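Local coordinates for protein putative NAD(P)H-dependent FMN-containing oxidoreductase YwqN (PDB 1RLI) that probably acts as an NAD(P)H-dependent oxidoreductase that carries FMN as its cofactor, at residues D[7-12]-D[33-38]; D[19-24]-D[169-174]; D[72-77]-D[115-120]. One frame throughout, in Å; residues are numbered along the deposited sequence.

Interaction 1: residues D[7-12]-D[33-38]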
ATOM      1  N   ALA D   7      -6.092 -26.653  -2.265  1.00 21.48           N
ATOM      2  CA  ALA D   7      -5.256 -26.651  -3.458  1.00 20.73           C
ATOM      3  C   ALA D   7      -4.100 -25.690  -3.233  1.00 21.93           C
ATOM      4  O   ALA D   7      -4.285 -24.629  -2.637  1.00 21.48           O
ATOM      5  CB  ALA D   7      -6.057 -26.192  -4.676  1.00 22.13           C
ATOM      6  N   VAL D   8      -2.912 -26.089  -3.665  1.00 20.75           N
ATOM      7  CA  VAL D   8      -1.761 -25.214  -3.587  1.00 19.64           C
ATOM      8  C   VAL D   8      -1.430 -24.925  -5.036  1.00 20.62           C
ATOM      9  O   VAL D   8      -1.152 -25.846  -5.810  1.00 21.23           O
ATOM     10  CB  VAL D   8      -0.538 -25.872  -2.928  1.00 22.83           C
ATOM     11  CG1 VAL D   8       0.663 -24.945  -3.082  1.00 20.82           C
ATOM     12  CG2 VAL D   8      -0.800 -26.127  -1.469  1.00 23.76           C
ATOM     13  N   ILE D   9      -1.495 -23.651  -5.407  1.00 19.04           N
ATOM     14  CA  ILE D   9      -1.200 -23.217  -6.773  1.00 17.15           C
ATOM     15  C   ILE D   9       0.202 -22.646  -6.711  1.00 17.68           C
ATOM     16  O   ILE D   9       0.423 -21.525  -6.232  1.00 16.90           O
ATOM     17  CB  ILE D   9      -2.199 -22.143  -7.219  1.00 18.07           C
ATOM     18  CG1 ILE D   9      -3.613 -22.737  -7.176  1.00 21.07           C
ATOM     19  CG2 ILE D   9      -1.854 -21.650  -8.618  1.00 18.25           C
ATOM     20  CD1 ILE D   9      -4.681 -21.725  -7.294  1.00 27.14           C
ATOM     21  N   ASN D  10       1.147 -23.426  -7.216  1.00 15.75           N
ATOM     22  CA  ASN D  10       2.549 -23.055  -7.151  1.00 18.28           C
ATOM     23  C   ASN D  10       3.065 -22.410  -8.430  1.00 18.26           C
ATOM     24  O   ASN D  10       3.147 -23.066  -9.466  1.00 16.05           O
ATOM     25  CB  ASN D  10       3.352 -24.315  -6.832  1.00 21.73           C
ATOM     26  CG  ASN D  10       4.781 -24.022  -6.490  1.00 28.43           C
ATOM     27  OD1 ASN D  10       5.324 -22.996  -6.878  1.00 30.43           O
ATOM     28  ND2 ASN D  10       5.413 -24.941  -5.760  1.00 33.80           N
ATOM     29  N   GLY D  11       3.419 -21.124  -8.337  1.00 17.52           N
ATOM     30  CA  GLY D  11       3.930 -20.398  -9.483  1.00 19.19           C
ATOM     31  C   GLY D  11       5.429 -20.204  -9.381  1.00 20.67           C
ATOM     32  O   GLY D  11       6.002 -19.331 -10.028  1.00 20.90           O
ATOM     33  N   GLY D  12       6.074 -21.022  -8.561  1.00 22.90           N
ATOM     34  CA  GLY D  12       7.512 -20.902  -8.420  1.00 27.91           C
ATOM     35  C   GLY D  12       8.189 -22.051  -9.135  1.00 33.85           C
ATOM     36  O   GLY D  12       7.729 -22.502 -10.185  1.00 32.83           O
ATOM     37  N   GLU D  33      -4.467 -30.716  -3.260  1.00 27.96           N
ATOM     38  CA  GLU D  33      -4.313 -30.702  -4.711  1.00 30.03           C
ATOM     39  C   GLU D  33      -3.087 -29.832  -4.992  1.00 29.66           C
ATOM     40  O   GLU D  33      -3.100 -28.634  -4.709  1.00 28.91           O
ATOM     41  CB  GLU D  33      -5.558 -30.075  -5.346  1.00 32.53           C
ATOM     42  CG  GLU D  33      -5.720 -30.346  -6.815  1.00 41.41           C
ATOM     43  CD  GLU D  33      -5.885 -31.823  -7.108  1.00 40.95           C
ATOM     44  OE1 GLU D  33      -6.898 -32.417  -6.678  1.00 45.00           O
ATOM     45  OE2 GLU D  33      -4.991 -32.385  -7.762  1.00 46.31           O
ATOM     46  N   HIS D  34      -2.029 -30.436  -5.524  1.00 28.01           N
ATOM     47  CA  HIS D  34      -0.803 -29.707  -5.826  1.00 27.51           C
ATOM     48  C   HIS D  34      -0.739 -29.294  -7.290  1.00 27.59           C
ATOM     49  O   HIS D  34      -0.535 -30.120  -8.178  1.00 28.09           O
ATOM     50  CB  HIS D  34       0.414 -30.561  -5.469  1.00 29.32           C
ATOM     51  CG  HIS D  34       0.705 -30.611  -4.002  1.00 30.10           C
ATOM     52  ND1 HIS D  34       1.736 -29.903  -3.423  1.00 32.19           N
ATOM     53  CD2 HIS D  34       0.083 -31.267  -2.992  1.00 30.80           C
ATOM     54  CE1 HIS D  34       1.738 -30.121  -2.119  1.00 29.88           C
ATOM     55  NE2 HIS D  34       0.747 -30.944  -1.832  1.00 31.75           N
ATOM     56  N   ILE D  35      -0.923 -28.005  -7.535  1.00 23.43           N
ATOM     57  CA  ILE D  35      -0.897 -27.476  -8.888  1.00 24.43           C
ATOM     58  C   ILE D  35       0.416 -26.747  -9.125  1.00 25.33           C
ATOM     59  O   ILE D  35       0.867 -25.939  -8.298  1.00 25.27           O
ATOM     60  CB  ILE D  35      -2.086 -26.503  -9.109  1.00 25.09           C
ATOM     61  CG1 ILE D  35      -3.400 -27.291  -9.075  1.00 27.05           C
ATOM     62  CG2 ILE D  35      -1.926 -25.753 -10.427  1.00 26.13           C
ATOM     63  CD1 ILE D  35      -4.618 -26.440  -8.822  1.00 30.02           C
ATOM     64  N   TYR D  36       1.053 -27.051 -10.245  1.00 23.68           N
ATOM     65  CA  TYR D  36       2.294 -26.392 -10.580  1.00 24.84           C
ATOM     66  C   TYR D  36       2.055 -25.722 -11.915  1.00 24.33           C
ATOM     67  O   TYR D  36       1.592 -26.364 -12.863  1.00 27.15           O
ATOM     68  CB  TYR D  36       3.423 -27.412 -10.673  1.00 28.88           C
ATOM     69  CG  TYR D  36       3.556 -28.240  -9.423  1.00 33.82           C
ATOM     70  CD1 TYR D  36       2.741 -29.358  -9.214  1.00 36.93           C
ATOM     71  CD2 TYR D  36       4.489 -27.912  -8.441  1.00 35.86           C
ATOM     72  CE1 TYR D  36       2.864 -30.125  -8.067  1.00 37.17           C
ATOM     73  CE2 TYR D  36       4.615 -28.678  -7.285  1.00 36.95           C
ATOM     74  CZ  TYR D  36       3.804 -29.779  -7.111  1.00 35.79           C
ATOM     75  OH  TYR D  36       3.947 -30.559  -5.989  1.00 40.23           O
ATOM     76  N   LEU D  37       2.333 -24.426 -11.989  1.00 20.26           N
ATOM     77  CA  LEU D  37       2.121 -23.708 -13.235  1.00 20.33           C
ATOM     78  C   LEU D  37       3.346 -23.960 -14.105  1.00 21.68           C
ATOM     79  O   LEU D  37       4.451 -23.578 -13.761  1.00 22.70           O
ATOM     80  CB  LEU D  37       1.933 -22.214 -12.955  1.00 19.11           C
ATOM     81  CG  LEU D  37       0.699 -21.941 -12.079  1.00 19.19           C
ATOM     82  CD1 LEU D  37       0.579 -20.449 -11.794  1.00 17.52           C
ATOM     83  CD2 LEU D  37      -0.558 -22.431 -12.779  1.00 21.53           C
ATOM     84  N   GLN D  38       3.120 -24.614 -15.233  1.00 22.36           N
ATOM     85  CA  GLN D  38       4.184 -24.984 -16.155  1.00 25.47           C
ATOM     86  C   GLN D  38       4.877 -23.806 -16.831  1.00 25.33           C
ATOM     87  O   GLN D  38       4.267 -22.767 -17.073  1.00 24.29           O
ATOM     88  CB  GLN D  38       3.589 -25.909 -17.225  1.00 30.96           C
ATOM     89  CG  GLN D  38       4.433 -27.117 -17.597  1.00 41.32           C
ATOM     90  CD  GLN D  38       3.699 -28.062 -18.547  1.00 44.49           C
ATOM     91  OE1 GLN D  38       4.213 -29.122 -18.913  1.00 50.65           O
ATOM     92  NE2 GLN D  38       2.492 -27.676 -18.948  1.00 46.59           N
TER
HETATM   93  O   HOH W   1       5.714 -21.547 -12.087  1.00 21.73           O
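Two flat groups meet where Asn10 and Tyr36 pair across the strands: the Asn10 amide and the Tyr36 ring are inclined by 32°, with Asn10 ND2 4.1 Å from both Tyr36 CD2 and Tyr36 CE2. Asn10 CB approaches the same ring obliquely. With its CG swung opposite the backbone N (chi1 -169°), the amide reaches forward along its own chain, and Asn10 OD1 accepts from Gly12 N at 2.7 Å in the carbonyl plane, an Asx turn. Its ND2 is bonded to Asp20 of the following helix, so both ends of the amide are held. Val8, His34 and Tyr36 share this face with Asn10. On the opposite face Ile9 and Ile35 run side by side, Ile9 CG1 4.2 Å from Ile35 CD1, while Leu37 CD1 meets Ile9 CG2. Four backbone bonds lock the parallel register, from Val8 N to Glu33 O (2.8 Å) through Leu37 N to Asn10 O (3.0 Å). Beyond them, water 1 donates to Gly12 O and Leu37 O. Helix 18-27 connects strands 6-10 and 33-41 in a beta-alpha-beta unit and covers Val8 and Asn10; helix 62-70 packs on Ile9 and Ile35, and strand 74-80 pairs with the other edge of 6-10.

Interaction 2: residues D[19-24]-D[169-174]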
ATOM      1  N   THR D  19       9.513 -21.679  -2.356  1.00 31.64           N
ATOM      2  CA  THR D  19       8.073 -21.643  -2.464  1.00 31.91           C
ATOM      3  C   THR D  19       7.478 -23.013  -2.157  1.00 30.58           C
ATOM      4  O   THR D  19       6.495 -23.122  -1.423  1.00 27.31           O
ATOM      5  CB  THR D  19       7.657 -21.185  -3.880  1.00 35.36           C
ATOM      6  OG1 THR D  19       7.991 -19.797  -4.041  1.00 37.66           O
ATOM      7  CG2 THR D  19       6.183 -21.382  -4.093  1.00 35.99           C
ATOM      8  N   ASP D  20       8.073 -24.054  -2.731  1.00 30.52           N
ATOM      9  CA  ASP D  20       7.599 -25.419  -2.503  1.00 31.20           C
ATOM     10  C   ASP D  20       7.709 -25.785  -1.034  1.00 27.14           C
ATOM     11  O   ASP D  20       6.779 -26.335  -0.437  1.00 27.90           O
ATOM     12  CB  ASP D  20       8.428 -26.423  -3.306  1.00 34.93           C
ATOM     13  CG  ASP D  20       8.245 -26.278  -4.797  1.00 41.25           C
ATOM     14  OD1 ASP D  20       8.164 -27.325  -5.478  1.00 43.34           O
ATOM     15  OD2 ASP D  20       8.193 -25.131  -5.291  1.00 44.03           O
ATOM     16  N   VAL D  21       8.866 -25.483  -0.464  1.00 27.47           N
ATOM     17  CA  VAL D  21       9.142 -25.772   0.934  1.00 26.98           C
ATOM     18  C   VAL D  21       8.136 -25.112   1.871  1.00 24.71           C
ATOM     19  O   VAL D  21       7.565 -25.777   2.727  1.00 24.98           O
ATOM     20  CB  VAL D  21      10.576 -25.320   1.313  1.00 27.57           C
ATOM     21  CG1 VAL D  21      10.795 -25.456   2.813  1.00 30.81           C
ATOM     22  CG2 VAL D  21      11.605 -26.157   0.548  1.00 29.06           C
ATOM     23  N   LEU D  22       7.914 -23.802   1.716  1.00 24.57           N
ATOM     24  CA  LEU D  22       6.977 -23.113   2.590  1.00 24.75           C
ATOM     25  C   LEU D  22       5.560 -23.636   2.439  1.00 25.69           C
ATOM     26  O   LEU D  22       4.824 -23.726   3.417  1.00 25.65           O
ATOM     27  CB  LEU D  22       6.976 -21.603   2.323  1.00 27.29           C
ATOM     28  CG  LEU D  22       8.038 -20.773   3.037  1.00 28.92           C
ATOM     29  CD1 LEU D  22       7.841 -19.284   2.737  1.00 28.14           C
ATOM     30  CD2 LEU D  22       7.930 -21.025   4.536  1.00 25.60           C
ATOM     31  N   ALA D  23       5.181 -23.979   1.211  1.00 25.87           N
ATOM     32  CA  ALA D  23       3.835 -24.484   0.969  1.00 29.24           C
ATOM     33  C   ALA D  23       3.622 -25.809   1.685  1.00 30.12           C
ATOM     34  O   ALA D  23       2.558 -26.047   2.258  1.00 30.82           O
ATOM     35  CB  ALA D  23       3.592 -24.652  -0.518  1.00 29.27           C
ATOM     36  N   GLU D  24       4.637 -26.668   1.658  1.00 32.74           N
ATOM     37  CA  GLU D  24       4.521 -27.962   2.320  1.00 35.02           C
ATOM     38  C   GLU D  24       4.301 -27.818   3.822  1.00 33.50           C
ATOM     39  O   GLU D  24       3.580 -28.615   4.422  1.00 34.35           O
ATOM     40  CB  GLU D  24       5.758 -28.814   2.044  1.00 39.08           C
ATOM     41  CG  GLU D  24       5.651 -30.240   2.575  1.00 46.90           C
ATOM     42  CD  GLU D  24       4.442 -30.987   2.022  1.00 50.51           C
ATOM     43  OE1 GLU D  24       4.213 -30.928   0.793  1.00 53.29           O
ATOM     44  OE2 GLU D  24       3.727 -31.642   2.816  1.00 53.25           O
ATOM     45  N   GLN D 169      11.159 -17.538  11.232  1.00 34.26           N
ATOM     46  CA  GLN D 169       9.926 -16.778  11.399  1.00 34.68           C
ATOM     47  C   GLN D 169       8.942 -17.188  10.292  1.00 32.53           C
ATOM     48  O   GLN D 169       7.754 -17.375  10.539  1.00 33.06           O
ATOM     49  CB  GLN D 169      10.203 -15.276  11.292  1.00 36.03           C
ATOM     50  CG  GLN D 169      10.914 -14.671  12.486  1.00 42.63           C
ATOM     51  CD  GLN D 169      11.282 -13.213  12.267  1.00 46.92           C
ATOM     52  OE1 GLN D 169      10.425 -12.375  11.966  1.00 48.64           O
ATOM     53  NE2 GLN D 169      12.565 -12.901  12.421  1.00 49.00           N
ATOM     54  N   ALA D 170       9.445 -17.329   9.070  1.00 31.05           N
ATOM     55  CA  ALA D 170       8.591 -17.703   7.940  1.00 29.85           C
ATOM     56  C   ALA D 170       8.160 -19.160   8.016  1.00 27.95           C
ATOM     57  O   ALA D 170       7.018 -19.496   7.702  1.00 25.64           O
ATOM     58  CB  ALA D 170       9.318 -17.439   6.608  1.00 29.82           C
ATOM     59  N   LEU D 171       9.068 -20.034   8.427  1.00 28.11           N
ATOM     60  CA  LEU D 171       8.719 -21.448   8.525  1.00 28.06           C
ATOM     61  C   LEU D 171       7.599 -21.690   9.532  1.00 27.30           C
ATOM     62  O   LEU D 171       6.693 -22.475   9.266  1.00 27.83           O
ATOM     63  CB  LEU D 171       9.943 -22.283   8.902  1.00 30.64           C
ATOM     64  CG  LEU D 171      11.054 -22.418   7.856  1.00 32.76           C
ATOM     65  CD1 LEU D 171      12.244 -23.154   8.472  1.00 34.53           C
ATOM     66  CD2 LEU D 171      10.542 -23.182   6.646  1.00 33.45           C
ATOM     67  N   SER D 172       7.656 -21.029  10.687  1.00 28.94           N
ATOM     68  CA  SER D 172       6.617 -21.225  11.699  1.00 29.71           C
ATOM     69  C   SER D 172       5.338 -20.509  11.311  1.00 26.69           C
ATOM     70  O   SER D 172       4.241 -20.953  11.657  1.00 26.98           O
ATOM     71  CB  SER D 172       7.089 -20.747  13.079  1.00 32.93           C
ATOM     72  OG  SER D 172       7.510 -19.411  13.031  1.00 37.50           O
ATOM     73  N   ALA D 173       5.476 -19.404  10.586  1.00 23.83           N
ATOM     74  CA  ALA D 173       4.311 -18.651  10.127  1.00 24.61           C
ATOM     75  C   ALA D 173       3.554 -19.516   9.112  1.00 23.36           C
ATOM     76  O   ALA D 173       2.320 -19.540   9.092  1.00 26.84           O
ATOM     77  CB  ALA D 173       4.755 -17.360   9.473  1.00 23.37           C
ATOM     78  N   ALA D 174       4.294 -20.213   8.263  1.00 21.26           N
ATOM     79  CA  ALA D 174       3.661 -21.071   7.253  1.00 22.87           C
ATOM     80  C   ALA D 174       2.973 -22.270   7.928  1.00 24.29           C
ATOM     81  O   ALA D 174       1.875 -22.670   7.547  1.00 23.37           O
ATOM     82  CB  ALA D 174       4.716 -21.542   6.229  1.00 21.10           C
TER
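Leu22 carries most of this helix-helix contact through one methyl. Its CD2 comes to 3.7 Å from Ala174 CB and to 3.6 Å from the backbone oxygen Ala170 O, so it is set against two successive turns of helix 168-175. The side chain gets there by its torsions: CG lies opposite the carbonyl carbon (chi1 -85°) and the chain is extended at chi2, which carries CD2 closer to the other helix than the direction of the first bond would suggest. Ala174 supplies the reciprocal close approach, its CB directed at helix 18-27 and lying 3.6 Å from Leu22 O. The small side chain is consistent with the close backbones here, where Leu22 CA and Ala174 CA are 6.1 Å apart. Leu22, Ala170 and Ala174 are all buried.

The other side of the contact is looser and partly exposed. Leu171 CD2 still touches Leu22 CD2 at 4.0 Å, but its approach to Val21 CG1 stretches to 4.5 Å. No hydrogen bond crosses between the segments, and the summed buried surface is only 187 Å². The short axes pass 9.2 Å apart at 45°, their N-to-C directions running broadly the same way; the evidence is therefore for a local van der Waals contact, mostly between apolar side chains. Helix 18-27 rests on the central sheet, with Leu22 reaching Ile121 and Val123 of strand 117-124 and Ala23 reaching Val8 of strand 6-10. Ile164 touches both Val21 and Leu22, while Gln169 and Ser172 of helix 168-175 pack on Arg176 of a second subunit.

Interaction 3: residues D[72-77]-D[115-120]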
ATOM      1  N   CYS D  72     -11.922 -27.282  -4.848  1.00 24.51           N
ATOM      2  CA  CYS D  72     -11.283 -26.992  -3.568  1.00 23.90           C
ATOM      3  C   CYS D  72     -11.843 -25.761  -2.867  1.00 24.67           C
ATOM      4  O   CYS D  72     -12.049 -24.707  -3.483  1.00 25.40           O
ATOM      5  CB  CYS D  72      -9.769 -26.840  -3.767  1.00 25.53           C
ATOM      6  SG  CYS D  72      -8.967 -28.318  -4.413  1.00 25.35           S
ATOM      7  N   HIS D  73     -12.092 -25.898  -1.570  1.00 21.03           N
ATOM      8  CA  HIS D  73     -12.643 -24.793  -0.793  1.00 23.46           C
ATOM      9  C   HIS D  73     -11.568 -23.799  -0.357  1.00 20.82           C
ATOM     10  O   HIS D  73     -11.843 -22.612  -0.173  1.00 19.52           O
ATOM     11  CB  HIS D  73     -13.353 -25.326   0.457  1.00 28.87           C
ATOM     12  CG  HIS D  73     -14.068 -24.269   1.238  1.00 31.36           C
ATOM     13  ND1 HIS D  73     -13.858 -24.066   2.585  1.00 35.72           N
ATOM     14  CD2 HIS D  73     -14.995 -23.357   0.862  1.00 34.60           C
ATOM     15  CE1 HIS D  73     -14.625 -23.077   3.005  1.00 36.02           C
ATOM     16  NE2 HIS D  73     -15.326 -22.629   1.979  1.00 36.49           N
ATOM     17  N   ILE D  74     -10.352 -24.302  -0.172  1.00 17.68           N
ATOM     18  CA  ILE D  74      -9.244 -23.458   0.275  1.00 18.51           C
ATOM     19  C   ILE D  74      -8.191 -23.396  -0.814  1.00 18.41           C
ATOM     20  O   ILE D  74      -7.746 -24.426  -1.328  1.00 20.38           O
ATOM     21  CB  ILE D  74      -8.586 -24.022   1.553  1.00 21.55           C
ATOM     22  CG1 ILE D  74      -9.583 -23.963   2.718  1.00 25.11           C
ATOM     23  CG2 ILE D  74      -7.317 -23.237   1.871  1.00 22.33           C
ATOM     24  CD1 ILE D  74      -9.108 -24.741   3.973  1.00 26.97           C
ATOM     25  N   LEU D  75      -7.787 -22.188  -1.174  1.00 16.51           N
ATOM     26  CA  LEU D  75      -6.764 -22.039  -2.209  1.00 17.23           C
ATOM     27  C   LEU D  75      -5.544 -21.317  -1.659  1.00 17.64           C
ATOM     28  O   LEU D  75      -5.682 -20.225  -1.100  1.00 18.20           O
ATOM     29  CB  LEU D  75      -7.302 -21.233  -3.392  1.00 18.17           C
ATOM     30  CG  LEU D  75      -8.584 -21.709  -4.080  1.00 21.04           C
ATOM     31  CD1 LEU D  75      -8.859 -20.789  -5.292  1.00 20.86           C
ATOM     32  CD2 LEU D  75      -8.433 -23.158  -4.516  1.00 19.38           C
ATOM     33  N   ILE D  76      -4.363 -21.913  -1.835  1.00 16.97           N
ATOM     34  CA  ILE D  76      -3.111 -21.300  -1.394  1.00 17.53           C
ATOM     35  C   ILE D  76      -2.287 -20.934  -2.619  1.00 16.19           C
ATOM     36  O   ILE D  76      -1.882 -21.796  -3.390  1.00 17.13           O
ATOM     37  CB  ILE D  76      -2.289 -22.255  -0.489  1.00 17.58           C
ATOM     38  CG1 ILE D  76      -3.116 -22.573   0.756  1.00 19.45           C
ATOM     39  CG2 ILE D  76      -0.965 -21.591  -0.086  1.00 20.72           C
ATOM     40  CD1 ILE D  76      -2.515 -23.616   1.682  1.00 21.88           C
ATOM     41  N   PHE D  77      -2.067 -19.635  -2.806  1.00 15.23           N
ATOM     42  CA  PHE D  77      -1.298 -19.158  -3.955  1.00 16.46           C
ATOM     43  C   PHE D  77       0.111 -18.981  -3.465  1.00 15.98           C
ATOM     44  O   PHE D  77       0.356 -18.163  -2.586  1.00 17.37           O
ATOM     45  CB  PHE D  77      -1.874 -17.829  -4.433  1.00 15.65           C
ATOM     46  CG  PHE D  77      -3.235 -17.960  -5.040  1.00 17.41           C
ATOM     47  CD1 PHE D  77      -3.384 -18.155  -6.407  1.00 18.52           C
ATOM     48  CD2 PHE D  77      -4.371 -17.948  -4.234  1.00 19.78           C
ATOM     49  CE1 PHE D  77      -4.654 -18.335  -6.958  1.00 19.61           C
ATOM     50  CE2 PHE D  77      -5.632 -18.129  -4.783  1.00 20.54           C
ATOM     51  CZ  PHE D  77      -5.766 -18.324  -6.151  1.00 20.17           C
ATOM     52  N   VAL D 115     -17.065 -18.275  -2.768  1.00 21.91           N
ATOM     53  CA  VAL D 115     -17.197 -18.912  -1.462  1.00 22.98           C
ATOM     54  C   VAL D 115     -15.887 -19.561  -1.013  1.00 24.17           C
ATOM     55  O   VAL D 115     -15.838 -20.217   0.027  1.00 24.99           O
ATOM     56  CB  VAL D 115     -18.346 -19.982  -1.426  1.00 24.95           C
ATOM     57  CG1 VAL D 115     -19.679 -19.312  -1.722  1.00 24.80           C
ATOM     58  CG2 VAL D 115     -18.071 -21.113  -2.403  1.00 24.27           C
ATOM     59  N   LYS D 116     -14.813 -19.351  -1.771  1.00 22.48           N
ATOM     60  CA  LYS D 116     -13.528 -19.948  -1.404  1.00 22.18           C
ATOM     61  C   LYS D 116     -12.702 -19.056  -0.487  1.00 21.11           C
ATOM     62  O   LYS D 116     -12.927 -17.855  -0.414  1.00 22.56           O
ATOM     63  CB  LYS D 116     -12.713 -20.289  -2.661  1.00 22.35           C
ATOM     64  CG  LYS D 116     -13.426 -21.288  -3.585  1.00 22.64           C
ATOM     65  CD  LYS D 116     -12.586 -21.703  -4.775  1.00 22.23           C
ATOM     66  CE  LYS D 116     -13.403 -22.555  -5.765  1.00 23.76           C
ATOM     67  NZ  LYS D 116     -13.923 -23.827  -5.155  1.00 21.71           N
ATOM     68  N   GLN D 117     -11.771 -19.669   0.237  1.00 22.44           N
ATOM     69  CA  GLN D 117     -10.880 -18.960   1.150  1.00 22.93           C
ATOM     70  C   GLN D 117      -9.510 -18.956   0.495  1.00 21.27           C
ATOM     71  O   GLN D 117      -9.050 -19.993   0.020  1.00 20.34           O
ATOM     72  CB  GLN D 117     -10.803 -19.689   2.492  1.00 27.35           C
ATOM     73  CG  GLN D 117     -12.143 -19.736   3.208  1.00 34.73           C
ATOM     74  CD  GLN D 117     -12.073 -20.480   4.516  1.00 39.70           C
ATOM     75  OE1 GLN D 117     -11.629 -21.628   4.569  1.00 45.79           O
ATOM     76  NE2 GLN D 117     -12.517 -19.833   5.586  1.00 43.96           N
ATOM     77  N   ALA D 118      -8.863 -17.796   0.484  1.00 19.13           N
ATOM     78  CA  ALA D 118      -7.556 -17.675  -0.154  1.00 18.01           C
ATOM     79  C   ALA D 118      -6.444 -17.311   0.815  1.00 17.66           C
ATOM     80  O   ALA D 118      -6.665 -16.547   1.747  1.00 16.79           O
ATOM     81  CB  ALA D 118      -7.623 -16.603  -1.254  1.00 18.11           C
ATOM     82  N   TYR D 119      -5.252 -17.850   0.550  1.00 16.19           N
ATOM     83  CA  TYR D 119      -4.042 -17.589   1.335  1.00 15.31           C
ATOM     84  C   TYR D 119      -2.932 -17.345   0.341  1.00 16.57           C
ATOM     85  O   TYR D 119      -2.996 -17.825  -0.798  1.00 15.52           O
ATOM     86  CB  TYR D 119      -3.626 -18.795   2.171  1.00 16.07           C
ATOM     87  CG  TYR D 119      -4.579 -19.111   3.293  1.00 19.19           C
ATOM     88  CD1 TYR D 119      -4.329 -18.662   4.597  1.00 17.19           C
ATOM     89  CD2 TYR D 119      -5.728 -19.871   3.055  1.00 20.79           C
ATOM     90  CE1 TYR D 119      -5.209 -18.976   5.644  1.00 22.65           C
ATOM     91  CE2 TYR D 119      -6.611 -20.189   4.097  1.00 20.22           C
ATOM     92  CZ  TYR D 119      -6.339 -19.742   5.383  1.00 21.09           C
ATOM     93  OH  TYR D 119      -7.204 -20.092   6.409  1.00 23.26           O
ATOM     94  N   VAL D 120      -1.897 -16.626   0.773  1.00 15.25           N
ATOM     95  CA  VAL D 120      -0.758 -16.341  -0.097  1.00 14.28           C
ATOM     96  C   VAL D 120       0.568 -16.643   0.607  1.00 16.31           C
ATOM     97  O   VAL D 120       0.737 -16.319   1.777  1.00 15.64           O
ATOM     98  CB  VAL D 120      -0.728 -14.839  -0.518  1.00 14.50           C
ATOM     99  CG1 VAL D 120       0.574 -14.524  -1.268  1.00 16.32           C
ATOM    100  CG2 VAL D 120      -1.953 -14.505  -1.413  1.00 13.55           C
TER
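Lys116 runs alongside the residues before strand 74-80, and each of its side-chain atoms has a neighbour there. CB lies 3.5 Å from His73 O; CG has Cys72 O and His73 O to one side; CD packs on Leu75 CD1 at 3.9 Å while also nearing Cys72 O. CE keeps beside that same oxygen, and a bend at the last torsion (chi4 -61°) brings Lys116 NZ to 2.7 Å from Cys72 O. This bond arrives from above the carbonyl plane, 43° out of it. NZ also donates to Leu70 O, so the buried ammonium is gripped by backbone oxygens around the end of helix 62-70. Replacing this lysine by an alanine removes the donor, which is likely to leave Cys72 O and Leu70 O without it and to open a gap beside Leu75.

Beyond the lysine, four backbone bonds fix the register; Leu75 N to Gln117 O (2.8 Å) is nearly straight. On one face Gln117 OE1 approaches Ile74 CG1 at 3.6 Å, its amide inclined 29° to the His73 ring, and Ile74 CG2 comes obliquely to the Tyr119 ring, 3.8 Å from CE2. On the other, Phe77 presents its ring edge to Tyr119 O in plane and to Ala118 CB. His73, with Lys5, forms a platinum site at this end of the strands. Parallel strands 74-80 and 117-124, joined through intervening helices, are neighbours in the flavodoxin-like alpha/beta sheet expected of an FMN reductase, with 6-10 beyond one and 149-157, outermost within this chain, beyond the other.

In the fold
Interactions 1 and 3 belong to one sheet: strands 6-10 and 74-80 are neighbours, linked by probable backbone hydrogen bonds, Ile9 N to Ile76 O and Ile76 N to Ala7 O, and packed where Ile9 CD1 meets Phe77 CE1. Both combine parallel backbone ladders with side-chain packing, but their polar additions differ, an Asx turn in interaction 1 and a lysine holding backbone oxygens in interaction 3. Interaction 2 lies farther from the chain centre, about 13 Å against 7 and 9 Å, and rests on van der Waals packing, with a partly exposed side and no hydrogen bond across it. Its helix 18-27 connects the two strands of interaction 1, where Glu24 packs on His34, while interactions 2 and 3 do not touch.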